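Putative phosphosugar isomerase (PDB 3FJ1) probably binds a phosphorylated sugar through two SIS domains and may act as an isomerase or aminotransferase, although its reaction is not established. Local coordinates at residues T7-E12 and M319-A324; A36-R41 and A168-D173; V49-S54 and P105-M110; P196-A201 and P256-A261. One frame throughout, in Å; residues are numbered along the deposited sequence.

In the fold
The chain carries two SIS domains, each built on a five-stranded parallel sheet. Contacts 2 and 3 belong to the first, contact 4 to the second, and contact 1 joins the start of the long helix 8-41 to helix 308-326 near the other end of the model. Contacts 1 and 2 use opposite ends of helix 8-41, with centres 37 Å apart. Contacts 1 and 4 touch: Arg199 CD lies 3.4 Å from Met319 O, so helix 196-204 leans on helix 308-326. Contacts 3 and 4 sit on opposite sides of the chain's centre, 31 Å between centres. Contact 3 alone reaches the second subunit: from its two segments Arg51 and Asp106 form intersubunit salt bridges to Glu242 and Arg213 of that chain.

Contact 1: residues T7-E12 and M319-A324; sequences TRMRRE and MVEAFA
Thr7 and Glu321 meet head-on, and Thr7 OG1 donates a 2.7 Å hydrogen bond to Glu321 OE2. The hydroxyl arrives on the anti side of the carboxylate, 34° out of its plane. With OG1 set between its own backbone N and carbonyl carbon (chi1 64°), Thr7 also serves as N-cap of helix 8-41, OG1 accepting from Arg10 N at 2.9 Å. Glu321 bends at chi2 to lay its carboxylate against Arg10, whose CB is 3.6 Å from Glu321 CD. These two side chains cross at about a right angle. Water 2 spans their charged groups, donating to Glu321 OE1 and accepting from Arg10 NH1, while Arg10 NH2 makes a salt bridge to Asp14. The extended selenomethionine Met9 runs alongside Glu321, antiparallel to it, and ends with CE 3.8 Å from Val320 CG1. Helices 8-41 and 308-326 are nearly antiparallel here, their short segments at 154° with axes 9.8 Å apart. A glutamine in place of Glu321 would probably leave Arg10 facing water 2 without the opposite charge behind it. OE2 accepts from both Thr7 OG1 and water 1, which also binds Thr7 N; the buried negative charge thus lies at the start of helix 8-41, which would probably favour it.

Contact 2: residues A36-R41 and A168-D173; sequences AVLRLR and ADWAED
Arg39 NH1 lies 2.9 Å from Asp169 O, which sits at the edge of the guanidinium, near its plane. Glu172 N makes a weak 3.2 Å bond to the same Asp169 O. That bond belongs to the Schellman motif that ends helix 153-171, completed by Asp173 N on Ala168 O, with Glu172 at positive phi as the C-prime residue. From there Glu172 lays its carboxylate over one face of the Arg39 guanidinium, the two planes only 14° apart. Glu172 OE2 stays 4.2 Å from Arg39 NE and well out of the plane, so any attraction is probably between charges alone, no N-H pointing at the oxygen. Next to this polar group lies the indole of Trp170. Leu38 covers one face of it: CB stands 3.8 Å from the centroid of the five-membered ring, almost on the ring normal, in a CH-pi contact, and CD1 comes within 3.6 Å of Trp170 CE3. Arg39 CG adds an oblique touch, 3.7 Å from Trp170 CD1. With CG anti to the backbone N (chi1 -180°), the indole swings across to helix 8-41. Were Trp170 an alanine, Leu38 would probably lose the flat surface it packs on and a gap would open between the helices. Pro43 and Leu71 also touch the indole, as does Leu69 of helix 53-69, so the ring fills the angle where the ends of three helices meet.

Contact 3: residues V49-S54 and P105-M110; sequences VARGSS and PDIVAM
Ile107 pushes its CD1 against the backbone of Ala50, 3.5 Å from Ala50 C, and this methyl reaches from helix 105-116 into the turn after strand 45-49. Its conformation explains the reach: CG1 sits beside the backbone N (chi1 -58°), and a second bend at chi2, -54°, carries CD1 over the peptide. The other branch, Ile107 CG2, is 3.9 Å from Val49 CG1. Val49 has CG1 anti to its N (chi1 -177°), which spreads both methyls toward selenomethionine Met110. Val49 CG1 lies 3.7 Å from Met110 CB, and Val49 CG2 is as near to Met110 CG; beyond CG the Met110 chain bends twice and turns its selenium away. Arg51 supplies only its aliphatic part, CD standing 3.9 Å from Ile107 CG1. A bend at chi3 then takes the guanidinium off to the second subunit, where NE forms a salt bridge with Glu242 of that chain. The contact packs helix 105-116 against a strand end and the following turn in the parallel alpha/beta sheet of the first SIS domain. Strand 45-49 bonds through its backbone to strand 93-99, Leu132 of helix 131-134 and Pro78 also touch Ile107, and the chain beyond Gly52 turns into helix 53-69.

Contact 4: residues P196-A201 and P256-A261; sequences PEMRVA and PVLGFA
Met198, a selenomethionine, accounts for most of the apolar packing, reaching from helix 196-204 to Pro256 and strand 257-259; it has two conformers, and its contacts hold for one of them. Its CE is 3.6 Å from Leu258 CG and 3.8 Å from Leu258 CB, the two side chains crossing at about a right angle. The selenium lies beside the proline, Met198 SE being 3.9 Å from Pro256 CB. Met198 CG lies anti to its backbone N (chi1 171°), and bends at chi2 and chi3, each near 70°, curl the selenoether round so that its methyl meets the leucine. Strand 257-259 is the middle one of the second five-stranded parallel sheet, in strand order 2-1-3-4-5 as in the three-layer alpha-beta sandwich of SIS domains, and helix 196-204 packs on one face of it. A second apolar patch joins Ala201 to Pro256, with Ala201 CB 3.8 Å from Pro256 CG. Next come contacts to backbone oxygens: Pro256 CG is 3.7 Å from Ala201 O, and Met198 CE is a looser 4.2 Å from Val257 O. Leu258 also touches Phe316 of helix 308-326 and Trp195, while Phe285 of the adjacent strand 284-286 touches both Met198 and Ala201.

Contact 1: residues T7-E12 and M319-A324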
loop_
_atom_site.group_PDB
_atom_site.type_symbol
_atom_site.label_atom_id
_atom_site.label_comp_id
_atom_site.label_asym_id
_atom_site.label_seq_id
_atom_site.Cartn_x
_atom_site.Cartn_y
_atom_site.Cartn_z
ATOM N N THR A 7 -27.656 16.670 3.012
ATOM C CA THR A 7 -26.938 15.986 1.946
ATOM C C THR A 7 -27.097 14.463 2.048
ATOM O O THR A 7 -27.299 13.928 3.136
ATOM C CB THR A 7 -25.396 16.261 1.981
ATOM O OG1 THR A 7 -24.827 15.718 3.190
ATOM C CG2 THR A 7 -25.073 17.800 1.872
ATOM N N ARG A 8 -26.954 13.772 0.926
ATOM C CA ARG A 8 -27.008 12.322 0.931
ATOM C C ARG A 8 -25.892 11.774 1.824
ATOM O O ARG A 8 -26.066 10.792 2.524
ATOM C CB ARG A 8 -26.912 11.771 -0.501
ATOM C CG ARG A 8 -27.168 10.275 -0.636
ATOM C CD ARG A 8 -28.557 9.868 -0.117
ATOM N NE ARG A 8 -29.632 10.273 -1.021
ATOM C CZ ARG A 8 -30.927 10.255 -0.713
ATOM N NH1 ARG A 8 -31.319 9.875 0.498
ATOM N NH2 ARG A 8 -31.822 10.655 -1.625
HETATM N N MSE A 9 -24.739 12.429 1.796
HETATM C CA MSE A 9 -23.615 12.000 2.633
HETATM C C MSE A 9 -24.022 12.032 4.090
HETATM O O MSE A 9 -23.782 11.081 4.830
HETATM C CB MSE A 9 -22.391 12.889 2.415
HETATM C CG MSE A 9 -21.206 12.447 3.206
HETATM SE SE MSE A 9 -19.617 13.509 2.784
HETATM C CE MSE A 9 -18.345 12.698 4.050
ATOM N N ARG A 10 -24.651 13.127 4.515
ATOM C CA ARG A 10 -25.101 13.228 5.912
ATOM C C ARG A 10 -26.182 12.205 6.249
ATOM O O ARG A 10 -26.166 11.640 7.331
ATOM C CB ARG A 10 -25.598 14.631 6.258
ATOM C CG ARG A 10 -25.909 14.810 7.756
ATOM C CD ARG A 10 -24.653 14.755 8.645
ATOM N NE ARG A 10 -24.885 13.995 9.867
ATOM C CZ ARG A 10 -23.973 13.814 10.823
ATOM N NH1 ARG A 10 -22.792 14.413 10.756
ATOM N NH2 ARG A 10 -24.272 13.092 11.883
ATOM N N ARG A 11 -27.133 11.992 5.344
ATOM C CA ARG A 11 -28.189 11.005 5.570
ATOM C C ARG A 11 -27.528 9.651 5.864
ATOM O O ARG A 11 -27.930 8.932 6.760
ATOM C CB ARG A 11 -29.045 10.809 4.316
ATOM C CG ARG A 11 -29.919 11.971 3.889
ATOM C CD ARG A 11 -31.139 12.044 4.694
ATOM N NE ARG A 11 -32.045 13.113 4.264
ATOM C CZ ARG A 11 -33.010 13.601 5.023
ATOM N NH1 ARG A 11 -33.169 13.160 6.262
ATOM N NH2 ARG A 11 -33.785 14.581 4.565
ATOM N N GLU A 12 -26.497 9.337 5.093
ATOM C CA GLU A 12 -25.931 8.029 5.241
ATOM C C GLU A 12 -25.076 7.935 6.516
ATOM O O GLU A 12 -25.108 6.902 7.179
ATOM C CB GLU A 12 -25.343 7.564 3.909
ATOM C CG GLU A 12 -26.519 7.393 2.923
ATOM C CD GLU A 12 -26.159 7.045 1.494
ATOM O OE1 GLU A 12 -25.002 6.684 1.207
ATOM O OE2 GLU A 12 -27.079 7.094 0.642
HETATM N N MSE A 319 -17.078 15.487 10.123
HETATM C CA MSE A 319 -16.310 16.727 9.895
HETATM C C MSE A 319 -16.292 17.119 8.402
HETATM O O MSE A 319 -16.618 18.274 8.028
HETATM C CB MSE A 319 -14.894 16.608 10.447
HETATM C CG MSE A 319 -14.026 17.860 10.361
HETATM SE SE MSE A 319 -13.252 18.137 8.586
HETATM C CE MSE A 319 -11.869 16.732 8.693
ATOM N N VAL A 320 -15.986 16.135 7.545
ATOM C CA VAL A 320 -15.904 16.375 6.082
ATOM C C VAL A 320 -17.259 16.820 5.514
ATOM O O VAL A 320 -17.327 17.770 4.740
ATOM C CB VAL A 320 -15.362 15.141 5.341
ATOM C CG1 VAL A 320 -15.510 15.267 3.797
ATOM C CG2 VAL A 320 -13.859 14.894 5.726
ATOM N N GLU A 321 -18.341 16.174 5.922
ATOM C CA GLU A 321 -19.659 16.569 5.412
ATOM C C GLU A 321 -19.973 18.008 5.843
ATOM O O GLU A 321 -20.496 18.798 5.044
ATOM C CB GLU A 321 -20.732 15.585 5.868
ATOM C CG GLU A 321 -22.086 15.773 5.192
ATOM C CD GLU A 321 -22.901 16.949 5.693
ATOM O OE1 GLU A 321 -22.815 17.343 6.903
ATOM O OE2 GLU A 321 -23.698 17.462 4.857
ATOM N N ALA A 322 -19.690 18.351 7.103
ATOM C CA ALA A 322 -19.957 19.698 7.590
ATOM C C ALA A 322 -19.090 20.709 6.822
ATOM O O ALA A 322 -19.547 21.792 6.493
ATOM C CB ALA A 322 -19.694 19.796 9.089
ATOM N N PHE A 323 -17.826 20.362 6.598
ATOM C CA PHE A 323 -16.888 21.217 5.869
ATOM C C PHE A 323 -17.409 21.527 4.472
ATOM O O PHE A 323 -17.419 22.698 4.017
ATOM C CB PHE A 323 -15.533 20.519 5.762
ATOM C CG PHE A 323 -14.554 21.260 4.922
ATOM C CD1 PHE A 323 -13.907 22.377 5.412
ATOM C CD2 PHE A 323 -14.296 20.870 3.617
ATOM C CE1 PHE A 323 -12.994 23.098 4.605
ATOM C CE2 PHE A 323 -13.379 21.608 2.807
ATOM C CZ PHE A 323 -12.740 22.690 3.316
ATOM N N ALA A 324 -17.844 20.485 3.776
ATOM C CA ALA A 324 -18.314 20.652 2.418
ATOM C C ALA A 324 -19.637 21.413 2.350
ATOM O O ALA A 324 -19.764 22.359 1.552
ATOM C CB ALA A 324 -18.450 19.275 1.706
HETATM O O HOH W 1 -26.273 18.231 5.190
HETATM O O HOH W 2 -21.689 16.631 9.251
#

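Contact 2: residues A36-R41 and A168-D173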
loop_
_atom_site.group_PDB
_atom_site.type_symbol
_atom_site.label_atom_id
_atom_site.label_comp_id
_atom_site.label_asym_id
_atom_site.label_seq_id
_atom_site.Cartn_x
_atom_site.Cartn_y
_atom_site.Cartn_z
ATOM N N ALA A 36 -17.099 -20.879 12.774
ATOM C CA ALA A 36 -17.070 -22.297 13.152
ATOM C C ALA A 36 -16.272 -23.112 12.110
ATOM O O ALA A 36 -15.414 -23.928 12.462
ATOM C CB ALA A 36 -18.481 -22.842 13.343
ATOM N N VAL A 37 -16.536 -22.849 10.832
ATOM C CA VAL A 37 -15.786 -23.468 9.733
ATOM C C VAL A 37 -14.290 -23.139 9.870
ATOM O O VAL A 37 -13.443 -24.009 9.713
ATOM C CB VAL A 37 -16.337 -23.022 8.364
ATOM C CG1 VAL A 37 -15.416 -23.489 7.231
ATOM C CG2 VAL A 37 -17.793 -23.554 8.155
ATOM N N LEU A 38 -13.960 -21.882 10.172
ATOM C CA LEU A 38 -12.555 -21.480 10.321
ATOM C C LEU A 38 -11.880 -22.139 11.527
ATOM O O LEU A 38 -10.725 -22.516 11.445
ATOM C CB LEU A 38 -12.434 -19.944 10.413
ATOM C CG LEU A 38 -12.795 -19.187 9.121
ATOM C CD1 LEU A 38 -12.903 -17.664 9.375
ATOM C CD2 LEU A 38 -11.757 -19.519 8.004
ATOM N N ARG A 39 -12.595 -22.305 12.635
ATOM C CA ARG A 39 -11.977 -22.935 13.803
ATOM C C ARG A 39 -11.689 -24.396 13.463
ATOM O O ARG A 39 -10.683 -24.965 13.883
ATOM C CB ARG A 39 -12.857 -22.820 15.051
ATOM C CG ARG A 39 -12.803 -21.456 15.715
ATOM C CD ARG A 39 -13.434 -21.491 17.102
ATOM N NE ARG A 39 -14.813 -21.943 17.065
ATOM C CZ ARG A 39 -15.878 -21.188 16.788
ATOM N NH1 ARG A 39 -15.776 -19.904 16.508
ATOM N NH2 ARG A 39 -17.072 -21.738 16.792
ATOM N N LEU A 40 -12.579 -25.003 12.680
ATOM C CA LEU A 40 -12.416 -26.385 12.260
ATOM C C LEU A 40 -11.292 -26.545 11.227
ATOM O O LEU A 40 -10.397 -27.358 11.420
ATOM C CB LEU A 40 -13.744 -26.900 11.702
ATOM C CG LEU A 40 -13.787 -28.317 11.153
ATOM C CD1 LEU A 40 -13.247 -29.347 12.173
ATOM C CD2 LEU A 40 -15.221 -28.602 10.747
ATOM N N ARG A 41 -11.352 -25.787 10.138
ATOM C CA ARG A 41 -10.314 -25.852 9.097
ATOM C C ARG A 41 -8.956 -25.374 9.629
ATOM O O ARG A 41 -7.930 -25.864 9.186
ATOM C CB ARG A 41 -10.693 -25.054 7.845
ATOM C CG ARG A 41 -11.990 -25.475 7.152
ATOM C CD ARG A 41 -11.966 -26.912 6.601
ATOM N NE ARG A 41 -13.223 -27.159 5.877
ATOM C CZ ARG A 41 -14.207 -27.997 6.220
ATOM N NH1 ARG A 41 -14.137 -28.803 7.276
ATOM N NH2 ARG A 41 -15.294 -28.041 5.444
ATOM N N ALA A 168 -13.615 -11.959 15.829
ATOM C CA ALA A 168 -13.933 -12.043 17.228
ATOM C C ALA A 168 -14.565 -13.419 17.547
ATOM O O ALA A 168 -14.235 -14.016 18.569
ATOM C CB ALA A 168 -14.854 -10.912 17.622
ATOM N N ASP A 169 -15.428 -13.920 16.670
ATOM C CA ASP A 169 -16.044 -15.246 16.886
ATOM C C ASP A 169 -14.962 -16.330 16.709
ATOM O O ASP A 169 -14.912 -17.317 17.442
ATOM C CB ASP A 169 -17.206 -15.526 15.908
ATOM C CG ASP A 169 -18.548 -14.887 16.325
ATOM O OD1 ASP A 169 -18.694 -14.400 17.489
ATOM O OD2 ASP A 169 -19.478 -14.863 15.456
ATOM N N TRP A 170 -14.098 -16.148 15.715
ATOM C CA TRP A 170 -13.019 -17.104 15.445
ATOM C C TRP A 170 -12.038 -17.170 16.618
ATOM O O TRP A 170 -11.667 -18.273 17.057
ATOM C CB TRP A 170 -12.378 -16.735 14.102
ATOM C CG TRP A 170 -11.261 -17.581 13.622
ATOM C CD1 TRP A 170 -10.857 -18.781 14.086
ATOM C CD2 TRP A 170 -10.465 -17.295 12.478
ATOM N NE1 TRP A 170 -9.790 -19.241 13.342
ATOM C CE2 TRP A 170 -9.543 -18.342 12.339
ATOM C CE3 TRP A 170 -10.431 -16.234 11.572
ATOM C CZ2 TRP A 170 -8.590 -18.363 11.315
ATOM C CZ3 TRP A 170 -9.477 -16.268 10.549
ATOM C CH2 TRP A 170 -8.575 -17.311 10.452
ATOM N N ALA A 171 -11.652 -16.017 17.164
ATOM C CA ALA A 171 -10.761 -15.942 18.308
ATOM C C ALA A 171 -11.495 -16.229 19.630
ATOM O O ALA A 171 -10.851 -16.466 20.673
ATOM C CB ALA A 171 -10.077 -14.527 18.370
ATOM N N GLU A 172 -12.823 -16.211 19.583
ATOM C CA GLU A 172 -13.665 -16.364 20.771
ATOM C C GLU A 172 -13.286 -15.298 21.802
ATOM O O GLU A 172 -13.023 -15.592 22.969
ATOM C CB GLU A 172 -13.568 -17.800 21.319
ATOM C CG GLU A 172 -14.085 -18.826 20.294
ATOM C CD GLU A 172 -13.961 -20.255 20.766
ATOM O OE1 GLU A 172 -12.821 -20.800 20.776
ATOM O OE2 GLU A 172 -15.016 -20.833 21.074
ATOM N N ASP A 173 -13.246 -14.053 21.341
ATOM C CA ASP A 173 -12.799 -12.929 22.161
ATOM C C ASP A 173 -14.009 -12.142 22.662
ATOM O O ASP A 173 -14.635 -11.383 21.926
ATOM C CB ASP A 173 -11.858 -12.048 21.358
ATOM C CG ASP A 173 -11.165 -10.999 22.198
ATOM O OD1 ASP A 173 -11.803 -10.235 22.958
ATOM O OD2 ASP A 173 -9.945 -10.952 22.101
#

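Contact 3: residues V49-S54 and P105-M110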
loop_
_atom_site.group_PDB
_atom_site.type_symbol
_atom_site.label_atom_id
_atom_site.label_comp_id
_atom_site.label_asym_id
_atom_site.label_seq_id
_atom_site.Cartn_x
_atom_site.Cartn_y
_atom_site.Cartn_z
ATOM N N VAL A 49 -8.250 -9.741 -0.814
ATOM C CA VAL A 49 -8.523 -9.360 -2.194
ATOM C C VAL A 49 -9.519 -8.181 -2.167
ATOM O O VAL A 49 -10.661 -8.317 -1.709
ATOM C CB VAL A 49 -9.131 -10.507 -3.041
ATOM C CG1 VAL A 49 -9.330 -10.074 -4.507
ATOM C CG2 VAL A 49 -8.241 -11.755 -2.946
ATOM N N ALA A 50 -9.090 -7.035 -2.678
ATOM C CA ALA A 50 -9.904 -5.840 -2.631
ATOM C C ALA A 50 -9.264 -4.696 -3.445
ATOM O O ALA A 50 -8.066 -4.731 -3.787
ATOM C CB ALA A 50 -10.093 -5.375 -1.148
ATOM N N ARG A 51 -10.066 -3.668 -3.698
ATOM C CA ARG A 51 -9.588 -2.433 -4.334
ATOM C C ARG A 51 -10.289 -1.235 -3.709
ATOM O O ARG A 51 -11.303 -1.389 -3.046
ATOM C CB ARG A 51 -9.866 -2.453 -5.837
ATOM C CG ARG A 51 -11.295 -2.731 -6.167
ATOM C CD ARG A 51 -11.480 -2.958 -7.632
ATOM N NE ARG A 51 -11.479 -1.717 -8.384
ATOM C CZ ARG A 51 -12.538 -0.915 -8.499
ATOM N NH1 ARG A 51 -13.696 -1.227 -7.921
ATOM N NH2 ARG A 51 -12.467 0.201 -9.231
ATOM N N GLY A 52 -9.729 -0.048 -3.928
ATOM C CA GLY A 52 -10.331 1.177 -3.405
ATOM C C GLY A 52 -10.495 1.200 -1.901
ATOM O O GLY A 52 -9.626 0.757 -1.153
ATOM N N SER A 53 -11.616 1.743 -1.448
ATOM C CA SER A 53 -11.891 1.846 -0.030
ATOM C C SER A 53 -11.934 0.467 0.636
ATOM O O SER A 53 -11.550 0.333 1.804
ATOM C CB SER A 53 -13.209 2.597 0.176
ATOM O OG SER A 53 -13.507 2.777 1.541
ATOM N N SER A 54 -12.414 -0.545 -0.091
ATOM C CA SER A 54 -12.420 -1.929 0.409
ATOM C C SER A 54 -11.030 -2.411 0.780
ATOM O O SER A 54 -10.885 -3.204 1.696
ATOM C CB SER A 54 -13.090 -2.907 -0.553
ATOM O OG SER A 54 -14.479 -2.652 -0.665
ATOM N N PRO A 105 -14.508 -7.493 -12.097
ATOM C CA PRO A 105 -13.927 -8.689 -12.680
ATOM C C PRO A 105 -12.583 -9.096 -12.072
ATOM O O PRO A 105 -12.331 -10.277 -11.923
ATOM C CB PRO A 105 -13.780 -8.322 -14.166
ATOM C CG PRO A 105 -14.825 -7.273 -14.391
ATOM C CD PRO A 105 -14.890 -6.507 -13.126
ATOM N N ASP A 106 -11.722 -8.132 -11.760
ATOM C CA ASP A 106 -10.442 -8.441 -11.135
ATOM C C ASP A 106 -10.592 -9.087 -9.757
ATOM O O ASP A 106 -9.925 -10.065 -9.454
ATOM C CB ASP A 106 -9.569 -7.190 -11.029
ATOM C CG ASP A 106 -8.967 -6.778 -12.358
ATOM O OD1 ASP A 106 -9.200 -7.458 -13.389
ATOM O OD2 ASP A 106 -8.274 -5.744 -12.358
ATOM N N ILE A 107 -11.465 -8.526 -8.926
ATOM C CA ILE A 107 -11.704 -9.069 -7.581
ATOM C C ILE A 107 -12.322 -10.481 -7.666
ATOM O O ILE A 107 -11.944 -11.378 -6.920
ATOM C CB ILE A 107 -12.550 -8.083 -6.734
ATOM C CG1 ILE A 107 -11.847 -6.714 -6.629
ATOM C CG2 ILE A 107 -12.898 -8.644 -5.362
ATOM C CD1 ILE A 107 -10.423 -6.732 -6.112
ATOM N N VAL A 108 -13.234 -10.665 -8.607
ATOM C CA VAL A 108 -13.875 -11.955 -8.843
ATOM C C VAL A 108 -12.834 -12.975 -9.318
ATOM O O VAL A 108 -12.800 -14.116 -8.823
ATOM C CB VAL A 108 -15.057 -11.807 -9.854
ATOM C CG1 VAL A 108 -15.610 -13.165 -10.269
ATOM C CG2 VAL A 108 -16.186 -10.961 -9.242
ATOM N N ALA A 109 -11.950 -12.561 -10.236
ATOM C CA ALA A 109 -10.925 -13.452 -10.785
ATOM C C ALA A 109 -9.919 -13.914 -9.736
ATOM O O ALA A 109 -9.553 -15.078 -9.714
ATOM C CB ALA A 109 -10.196 -12.817 -11.955
HETATM N N MSE A 110 -9.462 -12.989 -8.902
HETATM C CA MSE A 110 -8.490 -13.299 -7.885
HETATM C C MSE A 110 -9.124 -14.225 -6.839
HETATM O O MSE A 110 -8.500 -15.221 -6.407
HETATM C CB MSE A 110 -7.953 -12.008 -7.286
HETATM C CG MSE A 110 -6.823 -12.177 -6.317
HETATM SE SE MSE A 110 -5.110 -12.799 -7.075
HETATM C CE MSE A 110 -5.519 -14.606 -6.611
#

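Contact 4: residues P196-A201 and P256-A261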
loop_
_atom_site.group_PDB
_atom_site.type_symbol
_atom_site.label_atom_id
_atom_site.label_comp_id
_atom_site.label_asym_id
_atom_site.label_seq_id
_atom_site.Cartn_x
_atom_site.Cartn_y
_atom_site.Cartn_z
ATOM N N PRO A 196 -15.198 21.540 14.465
ATOM C CA PRO A 196 -15.232 22.888 13.849
ATOM C C PRO A 196 -13.865 23.573 13.684
ATOM O O PRO A 196 -13.633 24.248 12.685
ATOM C CB PRO A 196 -16.148 23.696 14.786
ATOM C CG PRO A 196 -16.266 22.905 16.036
ATOM C CD PRO A 196 -16.050 21.456 15.676
ATOM N N GLU A 197 -12.988 23.391 14.658
ATOM C CA GLU A 197 -11.634 23.949 14.621
ATOM C C GLU A 197 -10.840 23.399 13.425
ATOM O O GLU A 197 -10.081 24.135 12.804
ATOM C CB GLU A 197 -10.910 23.703 15.946
ATOM C CG GLU A 197 -10.667 22.213 16.314
ATOM C CD GLU A 197 -11.947 21.411 16.711
ATOM O OE1 GLU A 197 -13.065 21.945 16.776
ATOM O OE2 GLU A 197 -11.834 20.255 16.969
HETATM N N MSE A 198 -11.033 22.120 13.067
HETATM C CA MSE A 198 -10.377 21.557 11.891
HETATM C C MSE A 198 -10.970 22.154 10.612
HETATM O O MSE A 198 -10.265 22.420 9.672
HETATM C CB MSE A 198 -10.529 20.028 11.857
HETATM C CG MSE A 198 -10.072 19.383 10.556
HETATM SE SE MSE A 198 -8.150 19.499 10.326
HETATM C CE MSE A 198 -7.756 18.239 11.723
ATOM N N ARG A 199 -12.283 22.352 10.590
ATOM C CA ARG A 199 -12.936 22.883 9.400
ATOM C C ARG A 199 -12.392 24.301 9.102
ATOM O O ARG A 199 -12.106 24.643 7.953
ATOM C CB ARG A 199 -14.460 22.863 9.541
ATOM C CG ARG A 199 -15.030 21.520 9.982
ATOM C CD ARG A 199 -16.497 21.312 9.652
ATOM N NE ARG A 199 -17.383 22.409 10.073
ATOM C CZ ARG A 199 -18.028 22.490 11.227
ATOM N NH1 ARG A 199 -17.889 21.588 12.166
ATOM N NH2 ARG A 199 -18.813 23.524 11.457
ATOM N N VAL A 200 -12.250 25.124 10.137
ATOM C CA VAL A 200 -11.628 26.447 9.968
ATOM C C VAL A 200 -10.183 26.332 9.424
ATOM O O VAL A 200 -9.803 27.080 8.519
ATOM C CB VAL A 200 -11.643 27.255 11.294
ATOM C CG1 VAL A 200 -10.868 28.546 11.149
ATOM C CG2 VAL A 200 -13.089 27.504 11.697
ATOM N N ALA A 201 -9.399 25.405 9.967
ATOM C CA ALA A 201 -7.995 25.216 9.545
ATOM C C ALA A 201 -7.921 24.802 8.093
ATOM O O ALA A 201 -7.083 25.312 7.353
ATOM C CB ALA A 201 -7.251 24.184 10.390
ATOM N N PRO A 256 -3.054 21.523 7.541
ATOM C CA PRO A 256 -3.417 20.883 8.801
ATOM C C PRO A 256 -3.102 19.379 8.800
ATOM O O PRO A 256 -3.192 18.691 7.760
ATOM C CB PRO A 256 -4.943 21.083 8.899
ATOM C CG PRO A 256 -5.287 22.113 7.914
ATOM C CD PRO A 256 -4.236 22.068 6.848
ATOM N N VAL A 257 -2.756 18.887 9.986
ATOM C CA VAL A 257 -2.400 17.488 10.181
ATOM C C VAL A 257 -3.398 16.890 11.171
ATOM O O VAL A 257 -3.695 17.488 12.202
ATOM C CB VAL A 257 -0.965 17.383 10.727
ATOM C CG1 VAL A 257 -0.574 15.928 10.977
ATOM C CG2 VAL A 257 0.023 18.073 9.773
ATOM N N LEU A 258 -3.936 15.720 10.842
ATOM C CA LEU A 258 -4.892 15.049 11.697
ATOM C C LEU A 258 -4.354 13.677 12.093
ATOM O O LEU A 258 -4.221 12.788 11.237
ATOM C CB LEU A 258 -6.197 14.885 10.935
ATOM C CG LEU A 258 -7.485 14.600 11.701
ATOM C CD1 LEU A 258 -8.638 14.423 10.699
ATOM C CD2 LEU A 258 -7.433 13.472 12.721
ATOM N N GLY A 259 -4.052 13.495 13.375
ATOM C CA GLY A 259 -3.557 12.228 13.883
ATOM C C GLY A 259 -4.664 11.328 14.414
ATOM O O GLY A 259 -5.320 11.661 15.403
ATOM N N PHE A 260 -4.860 10.199 13.732
ATOM C CA PHE A 260 -5.802 9.157 14.129
ATOM C C PHE A 260 -5.159 8.283 15.196
ATOM O O PHE A 260 -4.286 7.463 14.897
ATOM C CB PHE A 260 -6.260 8.331 12.924
ATOM C CG PHE A 260 -7.227 9.078 12.031
ATOM C CD1 PHE A 260 -8.556 9.106 12.341
ATOM C CD2 PHE A 260 -6.798 9.757 10.899
ATOM C CE1 PHE A 260 -9.457 9.780 11.524
ATOM C CE2 PHE A 260 -7.678 10.415 10.075
ATOM C CZ PHE A 260 -8.991 10.434 10.371
ATOM N N ALA A 261 -5.582 8.507 16.442
ATOM C CA ALA A 261 -5.117 7.716 17.600
ATOM C C ALA A 261 -6.249 6.890 18.224
ATOM O O ALA A 261 -7.261 7.445 18.653
ATOM C CB ALA A 261 -4.503 8.645 18.668
#